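Local coordinates for DUF115 domain-containing protein (Magnetospirillum magneticum AMB-1, PDB 5MU5) that is a Maf glycosyltransferase that probably attaches sugars to flagellin and so takes part in forming the bacterial flagellum, at residues A251-M256 with A376-G381; G60-I65 with L131-P136; Q194-I199 with Q233-G238; L102-D107 with I625-H630. All blocks are in the same frame, centred on the assembly; numbering follows the deposited sequence.

Overall arrangement
Contacts 2 and 3 lie in the N-terminal Maf region, contact 1 in the MptE-like region, and contact 4 ties the N-terminal region to the C-terminal helical bundle. Contacts 1 and 2 are buried but far apart, about 56 Å between centres, on opposite sides of the chain's centre. Each is built on an aromatic ring, met by a methionine sulfur in contact 1 and an arginine in contact 2. Contacts 3 and 4 are only partly buried: the first is an isoleucine methyl packed against a helix, the second a hydrogen-bonded salt-bridge network. Helix 219-235 of contact 3 and helix 242-257 of contact 1 are consecutive, leading from one region to the next.

Contact 1 of 4, residues A251-M256 with A376-G381; sequences ASYKNM and ALFSPG
Phe378, the last helical residue of 373-378, pushes its ring against helix 242-257, where Ser252, Tyr253 and Met256 receive it. Its CG stands anti to the carbonyl carbon (chi1 -71°), which sends the ring out from the helix end into the neighbouring backbone. One ring face looks onto the carbonyl carbon of Ser252; the opposite face carries CD2 of Leu377 from its own helix, centred over the ring. The far end of the ring reaches the next residue of the helix, with Phe378 CZ 3.6 Å from Tyr253 CA and 3.8 Å from Tyr253 CB. At the near end, Ser252 OG packs 3.2 Å from Phe378 CD2, and its hydrogen bond goes to Asn351. Met256 comes in obliquely on the same side as Ser252: its SD is 4.5 Å from the centroid of the Phe378 ring, 41° off the ring normal, and 3.7 Å from Phe378 CB. The bend at the end of the methionine chain (chi3 67°) carries CE on to within 3.8 Å of Phe378 O. Helix 534-541 adds Phe537, which touches Phe378 and meets Tyr253 edge-to-face, while the Tyr253 hydroxyl bonds to Glu648. Beyond the ring, Ser379 OG accepts from Gly381 N at 3.1 Å, an ST turn that follows the helix end. The core of the arrangement is a Met-aromatic contact, which joins helix 242-257 to the end of helix 373-378 within the MptE-like region.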
loop_
_atom_site.group_PDB
_atom_site.type_symbol
_atom_site.label_atom_id
_atom_site.label_comp_id
_atom_site.label_asym_id
_atom_site.label_seq_id
_atom_site.Cartn_x
_atom_site.Cartn_y
_atom_site.Cartn_z
ATOM N N ALA A 251 4.271 -19.629 8.978
ATOM C CA ALA A 251 2.886 -19.913 9.359
ATOM C C ALA A 251 2.198 -20.689 8.244
ATOM O O ALA A 251 1.628 -21.741 8.475
ATOM C CB ALA A 251 2.121 -18.616 9.652
ATOM N N SER A 252 2.282 -20.167 7.029
ATOM C CA SER A 252 1.610 -20.773 5.889
ATOM C C SER A 252 2.156 -22.163 5.612
ATOM O O SER A 252 1.393 -23.079 5.340
ATOM C CB SER A 252 1.742 -19.886 4.656
ATOM O OG SER A 252 0.919 -20.378 3.606
ATOM N N TYR A 253 3.471 -22.304 5.694
ATOM C CA TYR A 253 4.128 -23.584 5.494
ATOM C C TYR A 253 3.531 -24.599 6.466
ATOM O O TYR A 253 3.078 -25.651 6.054
ATOM C CB TYR A 253 5.633 -23.446 5.733
ATOM C CG TYR A 253 6.434 -24.730 5.666
ATOM C CD1 TYR A 253 6.371 -25.670 6.693
ATOM C CD2 TYR A 253 7.295 -24.983 4.596
ATOM C CE1 TYR A 253 7.108 -26.832 6.638
ATOM C CE2 TYR A 253 8.034 -26.141 4.541
ATOM C CZ TYR A 253 7.929 -27.059 5.570
ATOM O OH TYR A 253 8.670 -28.209 5.543
ATOM N N LYS A 254 3.502 -24.259 7.750
ATOM C CA LYS A 254 3.018 -25.188 8.774
ATOM C C LYS A 254 1.533 -25.440 8.651
ATOM O O LYS A 254 1.081 -26.526 8.911
ATOM C CB LYS A 254 3.295 -24.656 10.169
ATOM C CG LYS A 254 4.753 -24.411 10.457
ATOM C CD LYS A 254 5.560 -25.676 10.487
ATOM C CE LYS A 254 5.234 -26.469 11.730
ATOM N NZ LYS A 254 6.111 -27.658 11.807
ATOM N N ASN A 255 0.778 -24.424 8.275
ATOM C CA ASN A 255 -0.649 -24.589 8.097
ATOM C C ASN A 255 -1.008 -25.562 6.981
ATOM O O ASN A 255 -2.026 -26.223 7.055
ATOM C CB ASN A 255 -1.300 -23.241 7.806
ATOM C CG ASN A 255 -1.528 -22.425 9.057
ATOM O OD1 ASN A 255 -1.722 -22.985 10.133
ATOM N ND2 ASN A 255 -1.530 -21.094 8.922
ATOM N N MET A 256 -0.181 -25.643 5.950
ATOM C CA MET A 256 -0.520 -26.439 4.782
ATOM C C MET A 256 0.208 -27.750 4.633
ATOM O O MET A 256 -0.197 -28.563 3.820
ATOM C CB MET A 256 -0.264 -25.607 3.546
ATOM C CG MET A 256 -1.265 -24.487 3.393
ATOM S SD MET A 256 -0.720 -23.445 2.063
ATOM C CE MET A 256 -0.927 -24.557 0.657
ATOM N N ALA A 376 2.611 -15.563 -2.766
ATOM C CA ALA A 376 3.324 -15.932 -3.962
ATOM C C ALA A 376 3.777 -17.376 -3.897
ATOM O O ALA A 376 3.801 -18.061 -4.897
ATOM C CB ALA A 376 4.524 -15.015 -4.150
ATOM N N LEU A 377 4.141 -17.847 -2.719
ATOM C CA LEU A 377 4.704 -19.173 -2.627
ATOM C C LEU A 377 3.598 -20.244 -2.596
ATOM O O LEU A 377 3.655 -21.225 -3.342
ATOM C CB LEU A 377 5.619 -19.247 -1.407
ATOM C CG LEU A 377 6.748 -20.280 -1.466
ATOM C CD1 LEU A 377 7.648 -20.144 -0.241
ATOM C CD2 LEU A 377 6.193 -21.695 -1.556
ATOM N N PHE A 378 2.564 -20.009 -1.786
ATOM C CA PHE A 378 1.553 -21.027 -1.481
ATOM C C PHE A 378 0.162 -20.911 -2.109
ATOM O O PHE A 378 -0.592 -21.886 -2.091
ATOM C CB PHE A 378 1.386 -21.127 0.036
ATOM C CG PHE A 378 2.548 -21.760 0.731
ATOM C CD1 PHE A 378 2.844 -23.092 0.522
ATOM C CD2 PHE A 378 3.319 -21.040 1.626
ATOM C CE1 PHE A 378 3.911 -23.690 1.166
ATOM C CE2 PHE A 378 4.390 -21.633 2.272
ATOM C CZ PHE A 378 4.686 -22.959 2.038
ATOM N N SER A 379 -0.213 -19.743 -2.616
ATOM C CA SER A 379 -1.534 -19.597 -3.225
ATOM C C SER A 379 -1.652 -20.460 -4.456
ATOM O O SER A 379 -0.763 -20.441 -5.292
ATOM C CB SER A 379 -1.809 -18.168 -3.642
ATOM O OG SER A 379 -3.115 -18.049 -4.175
ATOM N N PRO A 380 -2.742 -21.231 -4.560
ATOM C CA PRO A 380 -2.976 -21.976 -5.775
ATOM C C PRO A 380 -3.747 -21.156 -6.800
ATOM O O PRO A 380 -4.113 -21.688 -7.826
ATOM C CB PRO A 380 -3.800 -23.186 -5.299
ATOM C CG PRO A 380 -4.499 -22.712 -4.077
ATOM C CD PRO A 380 -3.721 -21.555 -3.507
ATOM N N GLY A 381 -4.003 -19.879 -6.530
ATOM C CA GLY A 381 -4.683 -19.015 -7.484
ATOM C C GLY A 381 -5.532 -17.920 -6.859
ATOM O O GLY A 381 -5.933 -17.985 -5.690
#

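Contact 2 of 4, residues G60-I65 with L131-P136; sequences GGRKRI and LGYQLP
Arg62 lays its extended chain across one face of the Tyr133 ring, at about a right angle to the tyrosine side chain, reaching out from the first turn of helix 61-71. With CG anti to the backbone N (chi1 174°) and the following bonds also extended, the methylenes cross the ring before the guanidinium arrives. CD sits almost exactly above its middle: Arg62 CD is 4.0 Å from the centroid of the Tyr133 ring, 7° off the normal, a CH-pi contact. The guanidinium then continues over the rim, nearly flat against the ring with the planes 18° apart, and Arg62 NE comes to 3.5 Å from Tyr133 CD1. CB of Leu131 lies over the rim of the opposite face, so the ring sits between the arginine and its own loop. Both polar ends are held beyond the contact: Arg62 NE pairs with Glu66, and the Tyr133 hydroxyl bonds to the carbonyl of Leu47. One turn further along the helix, Ile65 meets the stem of the tyrosine at about a right angle, with Ile65 CG2 4.0 Å from Tyr133 CB. Its other branch, CG1, lies 4.0 Å from Gln134 OE1, a buried oxygen without a polar partner in the model, whereas Gln134 NE2 donates to the carbonyl of Leu129. Phe213 of strand 211-214 backs both Ile65 and Gln134. Gly132, with positive phi, turns the chain between strand 123-127 and helix 134-142. A glycine-containing turn after an inner strand of a parallel sheet in order 3-2-1-4 is characteristic of a Rossmann-like fold.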
loop_
_atom_site.group_PDB
_atom_site.type_symbol
_atom_site.label_atom_id
_atom_site.label_comp_id
_atom_site.label_asym_id
_atom_site.label_seq_id
_atom_site.Cartn_x
_atom_site.Cartn_y
_atom_site.Cartn_z
ATOM N N GLY A 60 6.991 40.383 -18.837
ATOM C CA GLY A 60 7.938 39.964 -17.804
ATOM C C GLY A 60 7.579 38.667 -17.073
ATOM O O GLY A 60 8.187 38.351 -16.064
ATOM N N GLY A 61 6.597 37.920 -17.567
ATOM C CA GLY A 61 6.193 36.669 -16.927
ATOM C C GLY A 61 7.236 35.573 -17.077
ATOM O O GLY A 61 7.492 34.808 -16.147
ATOM N N ARG A 62 7.834 35.497 -18.261
ATOM C CA ARG A 62 8.888 34.546 -18.530
ATOM C C ARG A 62 10.048 34.777 -17.577
ATOM O O ARG A 62 10.497 33.858 -16.899
ATOM C CB ARG A 62 9.380 34.664 -19.971
ATOM C CG ARG A 62 10.584 33.786 -20.247
ATOM C CD ARG A 62 11.042 33.855 -21.684
ATOM N NE ARG A 62 12.006 32.803 -21.949
ATOM C CZ ARG A 62 12.432 32.452 -23.153
ATOM N NH1 ARG A 62 11.991 33.078 -24.244
ATOM N NH2 ARG A 62 13.310 31.465 -23.264
ATOM N N LYS A 63 10.535 36.006 -17.534
ATOM C CA LYS A 63 11.634 36.355 -16.647
ATOM C C LYS A 63 11.316 36.018 -15.191
ATOM O O LYS A 63 12.180 35.552 -14.478
ATOM C CB LYS A 63 11.947 37.843 -16.773
ATOM C CG LYS A 63 13.097 38.322 -15.907
ATOM C CD LYS A 63 13.279 39.812 -16.109
ATOM C CE LYS A 63 14.420 40.367 -15.278
ATOM N NZ LYS A 63 14.587 41.815 -15.574
ATOM N N ARG A 64 10.084 36.265 -14.759
ATOM C CA ARG A 64 9.677 35.991 -13.385
ATOM C C ARG A 64 9.760 34.492 -13.067
ATOM O O ARG A 64 10.362 34.092 -12.070
ATOM C CB ARG A 64 8.258 36.524 -13.135
ATOM C CG ARG A 64 7.695 36.250 -11.737
ATOM C CD ARG A 64 6.373 36.979 -11.462
ATOM N NE ARG A 64 6.217 37.269 -10.023
ATOM C CZ ARG A 64 6.260 38.482 -9.444
ATOM N NH1 ARG A 64 6.402 39.602 -10.155
ATOM N NH2 ARG A 64 6.129 38.586 -8.123
ATOM N N ILE A 65 9.182 33.668 -13.939
ATOM C CA ILE A 65 9.160 32.230 -13.722
ATOM C C ILE A 65 10.578 31.647 -13.779
ATOM O O ILE A 65 10.925 30.756 -12.988
ATOM C CB ILE A 65 8.185 31.499 -14.702
ATOM C CG1 ILE A 65 7.816 30.127 -14.168
ATOM C CG2 ILE A 65 8.757 31.309 -16.098
ATOM C CD1 ILE A 65 7.117 30.174 -12.822
ATOM N N LEU A 131 4.264 27.099 -20.662
ATOM C CA LEU A 131 5.077 26.898 -21.845
ATOM C C LEU A 131 6.412 26.258 -21.527
ATOM O O LEU A 131 7.237 26.081 -22.408
ATOM C CB LEU A 131 5.252 28.207 -22.620
ATOM C CG LEU A 131 3.947 28.685 -23.281
ATOM C CD1 LEU A 131 4.154 29.995 -24.024
ATOM C CD2 LEU A 131 3.387 27.642 -24.238
ATOM N N GLY A 132 6.623 25.890 -20.270
ATOM C CA GLY A 132 7.806 25.128 -19.896
ATOM C C GLY A 132 9.112 25.873 -19.818
ATOM O O GLY A 132 10.170 25.255 -19.790
ATOM N N TYR A 133 9.059 27.198 -19.770
ATOM C CA TYR A 133 10.270 28.010 -19.615
ATOM C C TYR A 133 11.108 27.604 -18.371
ATOM O O TYR A 133 12.329 27.692 -18.384
ATOM C CB TYR A 133 9.900 29.493 -19.528
ATOM C CG TYR A 133 9.289 30.074 -20.790
ATOM C CD1 TYR A 133 9.929 29.930 -22.017
ATOM C CD2 TYR A 133 8.102 30.799 -20.751
ATOM C CE1 TYR A 133 9.401 30.467 -23.174
ATOM C CE2 TYR A 133 7.564 31.351 -21.902
ATOM C CZ TYR A 133 8.221 31.175 -23.117
ATOM O OH TYR A 133 7.723 31.701 -24.287
ATOM N N GLN A 134 10.459 27.145 -17.308
ATOM C CA GLN A 134 11.179 26.704 -16.107
ATOM C C GLN A 134 12.012 25.435 -16.290
ATOM O O GLN A 134 13.051 25.293 -15.651
ATOM C CB GLN A 134 10.212 26.513 -14.909
ATOM C CG GLN A 134 9.168 25.392 -15.028
ATOM C CD GLN A 134 7.957 25.751 -15.891
ATOM O OE1 GLN A 134 7.883 26.836 -16.450
ATOM N NE2 GLN A 134 7.011 24.834 -15.999
ATOM N N LEU A 135 11.581 24.535 -17.172
ATOM C CA LEU A 135 12.204 23.191 -17.308
ATOM C C LEU A 135 13.705 23.112 -17.536
ATOM O O LEU A 135 14.388 22.424 -16.799
ATOM C CB LEU A 135 11.500 22.347 -18.378
ATOM C CG LEU A 135 10.148 21.772 -17.997
ATOM C CD1 LEU A 135 9.603 20.979 -19.175
ATOM C CD2 LEU A 135 10.230 20.890 -16.761
ATOM N N PRO A 136 14.223 23.781 -18.569
ATOM C CA PRO A 136 15.664 23.719 -18.747
ATOM C C PRO A 136 16.411 23.978 -17.451
ATOM O O PRO A 136 17.304 23.226 -17.102
ATOM C CB PRO A 136 15.949 24.849 -19.739
ATOM C CG PRO A 136 14.675 25.078 -20.474
ATOM C CD PRO A 136 13.556 24.613 -19.594
#

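Contact 3 of 4, residues Q194-I199 with Q233-G238; sequences QLRSAI and QLIGIG
CD1 of Ile235 fits between Arg196 and Ile199 on helix 188-202, residues that stand nearly one turn apart. That methyl is the tight part of the contact: Ile235 CD1 lies 3.9 Å from Arg196 CA and 4.0 Å from Ile199 CB, touching the helix close to its backbone. Extension of the isoleucine (chi2 170°) carries CD1 this far, while the CG2 branch lies near the backbone carbonyl, 4.1 Å from Arg196 O. Ile199 crosses Ile235 at about a right angle and sends its own tip elsewhere, packing on Val207 and on His123 and His148 of the parallel sheet. On this inner side the contact runs on into the packing of helix 188-202 against that sheet. The outer side is looser. Arg196 offers only the start of its chain, CG being 4.2 Å from Ile235 CD1, and bends its guanidinium away to a salt bridge with Asp231, one turn earlier on helix 219-235. Beyond Ile235, Ile237 and Gly238 are exposed, with a weak bond from Ile237 N to Leu234 O. The chemistry is thus a small dispersion contact, aided by Pro204 beside Ile235; between the two segments themselves there is apolar touch alone, and a directional polar link between their helices comes from the Arg196-Asp231 salt bridge beside it.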
loop_
_atom_site.group_PDB
_atom_site.type_symbol
_atom_site.label_atom_id
_atom_site.label_comp_id
_atom_site.label_asym_id
_atom_site.label_seq_id
_atom_site.Cartn_x
_atom_site.Cartn_y
_atom_site.Cartn_z
ATOM N N GLN A 194 -2.867 10.395 -9.225
ATOM C CA GLN A 194 -1.941 10.150 -10.337
ATOM C C GLN A 194 -0.527 10.461 -9.948
ATOM O O GLN A 194 0.383 9.763 -10.361
ATOM C CB GLN A 194 -2.311 11.022 -11.504
ATOM C CG GLN A 194 -3.697 10.768 -12.029
ATOM C CD GLN A 194 -3.667 9.729 -13.070
ATOM O OE1 GLN A 194 -3.644 8.539 -12.765
ATOM N NE2 GLN A 194 -3.626 10.164 -14.328
ATOM N N LEU A 195 -0.347 11.536 -9.180
ATOM C CA LEU A 195 0.968 11.905 -8.662
ATOM C C LEU A 195 1.495 10.820 -7.746
ATOM O O LEU A 195 2.640 10.390 -7.888
ATOM C CB LEU A 195 0.917 13.217 -7.891
ATOM C CG LEU A 195 1.245 14.466 -8.680
ATOM C CD1 LEU A 195 1.113 15.681 -7.771
ATOM C CD2 LEU A 195 2.660 14.319 -9.252
ATOM N N ARG A 196 0.645 10.369 -6.826
ATOM C CA ARG A 196 1.013 9.287 -5.911
ATOM C C ARG A 196 1.409 8.068 -6.704
ATOM O O ARG A 196 2.421 7.463 -6.443
ATOM C CB ARG A 196 -0.129 8.939 -4.939
ATOM C CG ARG A 196 -0.376 10.010 -3.885
ATOM C CD ARG A 196 -1.173 9.498 -2.696
ATOM N NE ARG A 196 -2.563 9.154 -3.018
ATOM C CZ ARG A 196 -3.617 9.955 -2.862
ATOM N NH1 ARG A 196 -3.483 11.196 -2.433
ATOM N NH2 ARG A 196 -4.825 9.513 -3.171
ATOM N N SER A 197 0.620 7.745 -7.707
ATOM C CA SER A 197 0.881 6.587 -8.545
ATOM C C SER A 197 2.167 6.747 -9.381
ATOM O O SER A 197 2.928 5.799 -9.590
ATOM C CB SER A 197 -0.326 6.360 -9.443
ATOM O OG SER A 197 -0.042 5.348 -10.373
ATOM N N ALA A 198 2.412 7.953 -9.856
ATOM C CA ALA A 198 3.631 8.223 -10.643
ATOM C C ALA A 198 4.888 8.007 -9.805
ATOM O O ALA A 198 5.827 7.393 -10.262
ATOM C CB ALA A 198 3.599 9.641 -11.169
ATOM N N ILE A 199 4.868 8.477 -8.554
ATOM C CA ILE A 199 5.996 8.293 -7.642
ATOM C C ILE A 199 6.112 6.837 -7.209
ATOM O O ILE A 199 7.209 6.262 -7.148
ATOM C CB ILE A 199 5.861 9.152 -6.371
ATOM C CG1 ILE A 199 5.825 10.638 -6.703
ATOM C CG2 ILE A 199 7.021 8.892 -5.439
ATOM C CD1 ILE A 199 7.095 11.168 -7.328
ATOM N N GLN A 233 5.721 11.311 2.161
ATOM C CA GLN A 233 6.263 10.398 3.162
ATOM C C GLN A 233 5.572 9.010 3.257
ATOM O O GLN A 233 6.213 8.009 3.585
ATOM C CB GLN A 233 6.174 11.077 4.525
ATOM C CG GLN A 233 7.057 12.318 4.639
ATOM C CD GLN A 233 6.909 13.007 5.986
ATOM O OE1 GLN A 233 5.837 12.980 6.619
ATOM N NE2 GLN A 233 7.988 13.629 6.437
ATOM N N LEU A 234 4.276 8.948 2.964
ATOM C CA LEU A 234 3.525 7.693 3.082
ATOM C C LEU A 234 3.642 6.771 1.862
ATOM O O LEU A 234 3.337 5.584 1.961
ATOM C CB LEU A 234 2.040 7.990 3.318
ATOM C CG LEU A 234 1.592 8.570 4.663
ATOM C CD1 LEU A 234 2.386 9.814 5.039
ATOM C CD2 LEU A 234 0.104 8.902 4.583
ATOM N N ILE A 235 4.058 7.312 0.717
ATOM C CA ILE A 235 4.049 6.541 -0.532
ATOM C C ILE A 235 4.968 5.332 -0.505
ATOM O O ILE A 235 4.619 4.290 -1.039
ATOM C CB ILE A 235 4.399 7.397 -1.766
ATOM C CG1 ILE A 235 3.312 8.435 -2.005
ATOM C CG2 ILE A 235 4.485 6.511 -3.007
ATOM C CD1 ILE A 235 3.654 9.488 -3.031
ATOM N N GLY A 236 6.129 5.472 0.120
ATOM C CA GLY A 236 7.092 4.376 0.185
ATOM C C GLY A 236 6.994 3.493 1.419
ATOM O O GLY A 236 7.992 2.908 1.830
ATOM N N ILE A 237 5.796 3.371 1.988
ATOM C CA ILE A 237 5.596 2.602 3.213
ATOM C C ILE A 237 4.866 1.330 2.864
ATOM O O ILE A 237 4.287 1.232 1.793
ATOM C CB ILE A 237 4.790 3.436 4.251
ATOM C CG1 ILE A 237 5.549 4.738 4.574
ATOM C CG2 ILE A 237 4.506 2.656 5.537
ATOM C CD1 ILE A 237 6.961 4.543 5.103
ATOM N N GLY A 238 4.939 0.340 3.743
ATOM C CA GLY A 238 4.135 -0.846 3.590
ATOM C C GLY A 238 4.803 -2.057 2.981
ATOM O O GLY A 238 4.161 -3.105 2.920
#

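Contact 4 of 4, residues L102-D107 with I625-H630; sequences LKRATD and IRDEFH
A salt-bridge network of Arg104, Asp627 and Glu628 joins helix 92-107 of the N-terminal Maf region to helix 618-646 of the C-terminal helical bundle, segments more than 500 residues apart in the chain. One nitrogen does most of the work. Arg104 NH1 donates to Glu628 OE2 at 2.7 Å and 165°, and with its second proton to Asp627 OD2 at 2.8 Å and 156°. A weak third bond runs from Arg104 NH2 to Asp627 OD2 at 3.4 Å, so that this oxygen is shared by both terminal nitrogens. Both acceptors sit at the edge of the guanidinium, close to its plane, but each carboxylate is turned nearly perpendicular to it and is met on its anti side from somewhat out of its own plane, more so for Glu628. The arginine chain is kinked at chi3, and Arg104 CD passes 3.2 Å from Glu628 OE2. Asp627 approaches across the arginine; Glu628, folded at chi2, comes from the opposite direction, and its side chain also touches Phe97 and Ile101. Its other oxygen, OE1, accepts from Asn100, also on helix 92-107, so the carboxylate is gripped through both oxygens by the same helix. Lys103 and Asp107 form a separate ion pair within that helix, Lys103 NZ lying 3.2 Å from Asp107 OD2. One cation facing two adjacent carboxylates leaves the cluster with a formal negative excess if all three are charged. The positive Arg104 probably offsets the repulsion between Asp627 and Glu628 and favours their ionised forms.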
loop_
_atom_site.group_PDB
_atom_site.type_symbol
_atom_site.label_atom_id
_atom_site.label_comp_id
_atom_site.label_asym_id
_atom_site.label_seq_id
_atom_site.Cartn_x
_atom_site.Cartn_y
_atom_site.Cartn_z
ATOM N N LEU A 102 26.181 5.558 10.272
ATOM C CA LEU A 102 26.280 6.818 11.006
ATOM C C LEU A 102 27.418 6.840 11.997
ATOM O O LEU A 102 28.129 7.852 12.116
ATOM C CB LEU A 102 24.974 7.113 11.732
ATOM C CG LEU A 102 23.807 7.344 10.791
ATOM C CD1 LEU A 102 22.585 7.617 11.648
ATOM C CD2 LEU A 102 24.088 8.495 9.833
ATOM N N LYS A 103 27.583 5.734 12.712
ATOM C CA LYS A 103 28.671 5.619 13.653
ATOM C C LYS A 103 30.043 5.749 12.947
ATOM O O LYS A 103 30.903 6.508 13.396
ATOM C CB LYS A 103 28.561 4.309 14.400
ATOM C CG LYS A 103 29.726 4.053 15.319
ATOM C CD LYS A 103 29.677 2.646 15.894
ATOM C CE LYS A 103 30.993 2.299 16.587
ATOM N NZ LYS A 103 31.410 3.381 17.527
ATOM N N ARG A 104 30.242 5.017 11.853
ATOM C CA ARG A 104 31.508 5.078 11.115
ATOM C C ARG A 104 31.781 6.473 10.527
ATOM O O ARG A 104 32.922 6.970 10.561
ATOM C CB ARG A 104 31.539 4.033 10.018
ATOM C CG ARG A 104 31.743 2.615 10.535
ATOM C CD ARG A 104 31.543 1.581 9.431
ATOM N NE ARG A 104 32.558 1.687 8.385
ATOM C CZ ARG A 104 32.712 0.831 7.370
ATOM N NH1 ARG A 104 31.920 -0.227 7.227
ATOM N NH2 ARG A 104 33.671 1.033 6.486
ATOM N N ALA A 105 30.738 7.104 9.995
ATOM C CA ALA A 105 30.855 8.474 9.516
ATOM C C ALA A 105 31.242 9.437 10.639
ATOM O O ALA A 105 32.182 10.205 10.478
ATOM C CB ALA A 105 29.564 8.936 8.871
ATOM N N THR A 106 30.540 9.399 11.771
ATOM C CA THR A 106 30.852 10.346 12.844
ATOM C C THR A 106 32.238 10.070 13.441
ATOM O O THR A 106 33.013 11.009 13.681
ATOM C CB THR A 106 29.760 10.409 13.930
ATOM O OG1 THR A 106 29.576 9.119 14.516
ATOM C CG2 THR A 106 28.430 10.876 13.327
ATOM N N ASP A 107 32.574 8.793 13.627
ATOM C CA ASP A 107 33.900 8.433 14.134
ATOM C C ASP A 107 34.990 9.003 13.241
ATOM O O ASP A 107 36.034 9.375 13.733
ATOM C CB ASP A 107 34.074 6.913 14.235
ATOM C CG ASP A 107 33.257 6.296 15.368
ATOM O OD1 ASP A 107 32.711 7.068 16.185
ATOM O OD2 ASP A 107 33.169 5.046 15.451
ATOM N N ILE A 625 28.870 3.306 3.024
ATOM C CA ILE A 625 27.565 2.793 2.648
ATOM C C ILE A 625 27.697 1.483 1.867
ATOM O O ILE A 625 26.939 0.534 2.092
ATOM C CB ILE A 625 26.821 3.825 1.786
ATOM C CG1 ILE A 625 26.363 4.963 2.668
ATOM C CG2 ILE A 625 25.609 3.216 1.098
ATOM C CD1 ILE A 625 26.007 6.186 1.885
ATOM N N ARG A 626 28.670 1.444 0.964
ATOM C CA ARG A 626 28.891 0.280 0.138
ATOM C C ARG A 626 29.251 -0.894 1.016
ATOM O O ARG A 626 28.678 -1.966 0.904
ATOM C CB ARG A 626 30.010 0.540 -0.871
ATOM C CG ARG A 626 30.169 -0.539 -1.935
ATOM C CD ARG A 626 31.546 -0.492 -2.602
ATOM N NE ARG A 626 32.571 -0.703 -1.591
ATOM C CZ ARG A 626 32.837 -1.870 -0.996
ATOM N NH1 ARG A 626 32.172 -2.975 -1.312
ATOM N NH2 ARG A 626 33.765 -1.927 -0.052
ATOM N N ASP A 627 30.187 -0.671 1.912
ATOM C CA ASP A 627 30.694 -1.749 2.742
ATOM C C ASP A 627 29.621 -2.290 3.704
ATOM O O ASP A 627 29.461 -3.496 3.834
ATOM C CB ASP A 627 31.899 -1.254 3.529
ATOM C CG ASP A 627 32.586 -2.352 4.263
ATOM O OD1 ASP A 627 32.749 -3.439 3.680
ATOM O OD2 ASP A 627 32.970 -2.136 5.424
ATOM N N GLU A 628 28.893 -1.391 4.367
ATOM C CA GLU A 628 27.823 -1.794 5.269
ATOM C C GLU A 628 26.652 -2.401 4.520
ATOM O O GLU A 628 26.003 -3.303 5.030
ATOM C CB GLU A 628 27.357 -0.630 6.128
ATOM C CG GLU A 628 28.416 -0.176 7.124
ATOM C CD GLU A 628 28.761 -1.217 8.192
ATOM O OE1 GLU A 628 27.958 -2.161 8.422
ATOM O OE2 GLU A 628 29.849 -1.080 8.819
ATOM N N PHE A 629 26.385 -1.929 3.309
ATOM C CA PHE A 629 25.324 -2.521 2.517
ATOM C C PHE A 629 25.653 -3.998 2.262
ATOM O O PHE A 629 24.771 -4.847 2.362
ATOM C CB PHE A 629 25.137 -1.739 1.222
ATOM C CG PHE A 629 23.902 -2.105 0.451
ATOM C CD1 PHE A 629 22.658 -1.597 0.822
ATOM C CD2 PHE A 629 23.982 -2.926 -0.677
ATOM C CE1 PHE A 629 21.509 -1.920 0.108
ATOM C CE2 PHE A 629 22.835 -3.246 -1.401
ATOM C CZ PHE A 629 21.595 -2.745 -1.004
ATOM N N HIS A 630 26.923 -4.286 1.955
ATOM C CA HIS A 630 27.416 -5.666 1.800
ATOM C C HIS A 630 27.302 -6.500 3.069
ATOM O O HIS A 630 26.881 -7.658 3.013
ATOM C CB HIS A 630 28.874 -5.693 1.336
ATOM C CG HIS A 630 29.032 -5.816 -0.139
ATOM N ND1 HIS A 630 29.351 -7.010 -0.751
ATOM C CD2 HIS A 630 28.899 -4.902 -1.132
ATOM C CE1 HIS A 630 29.416 -6.825 -2.058
ATOM N NE2 HIS A 630 29.149 -5.555 -2.315
#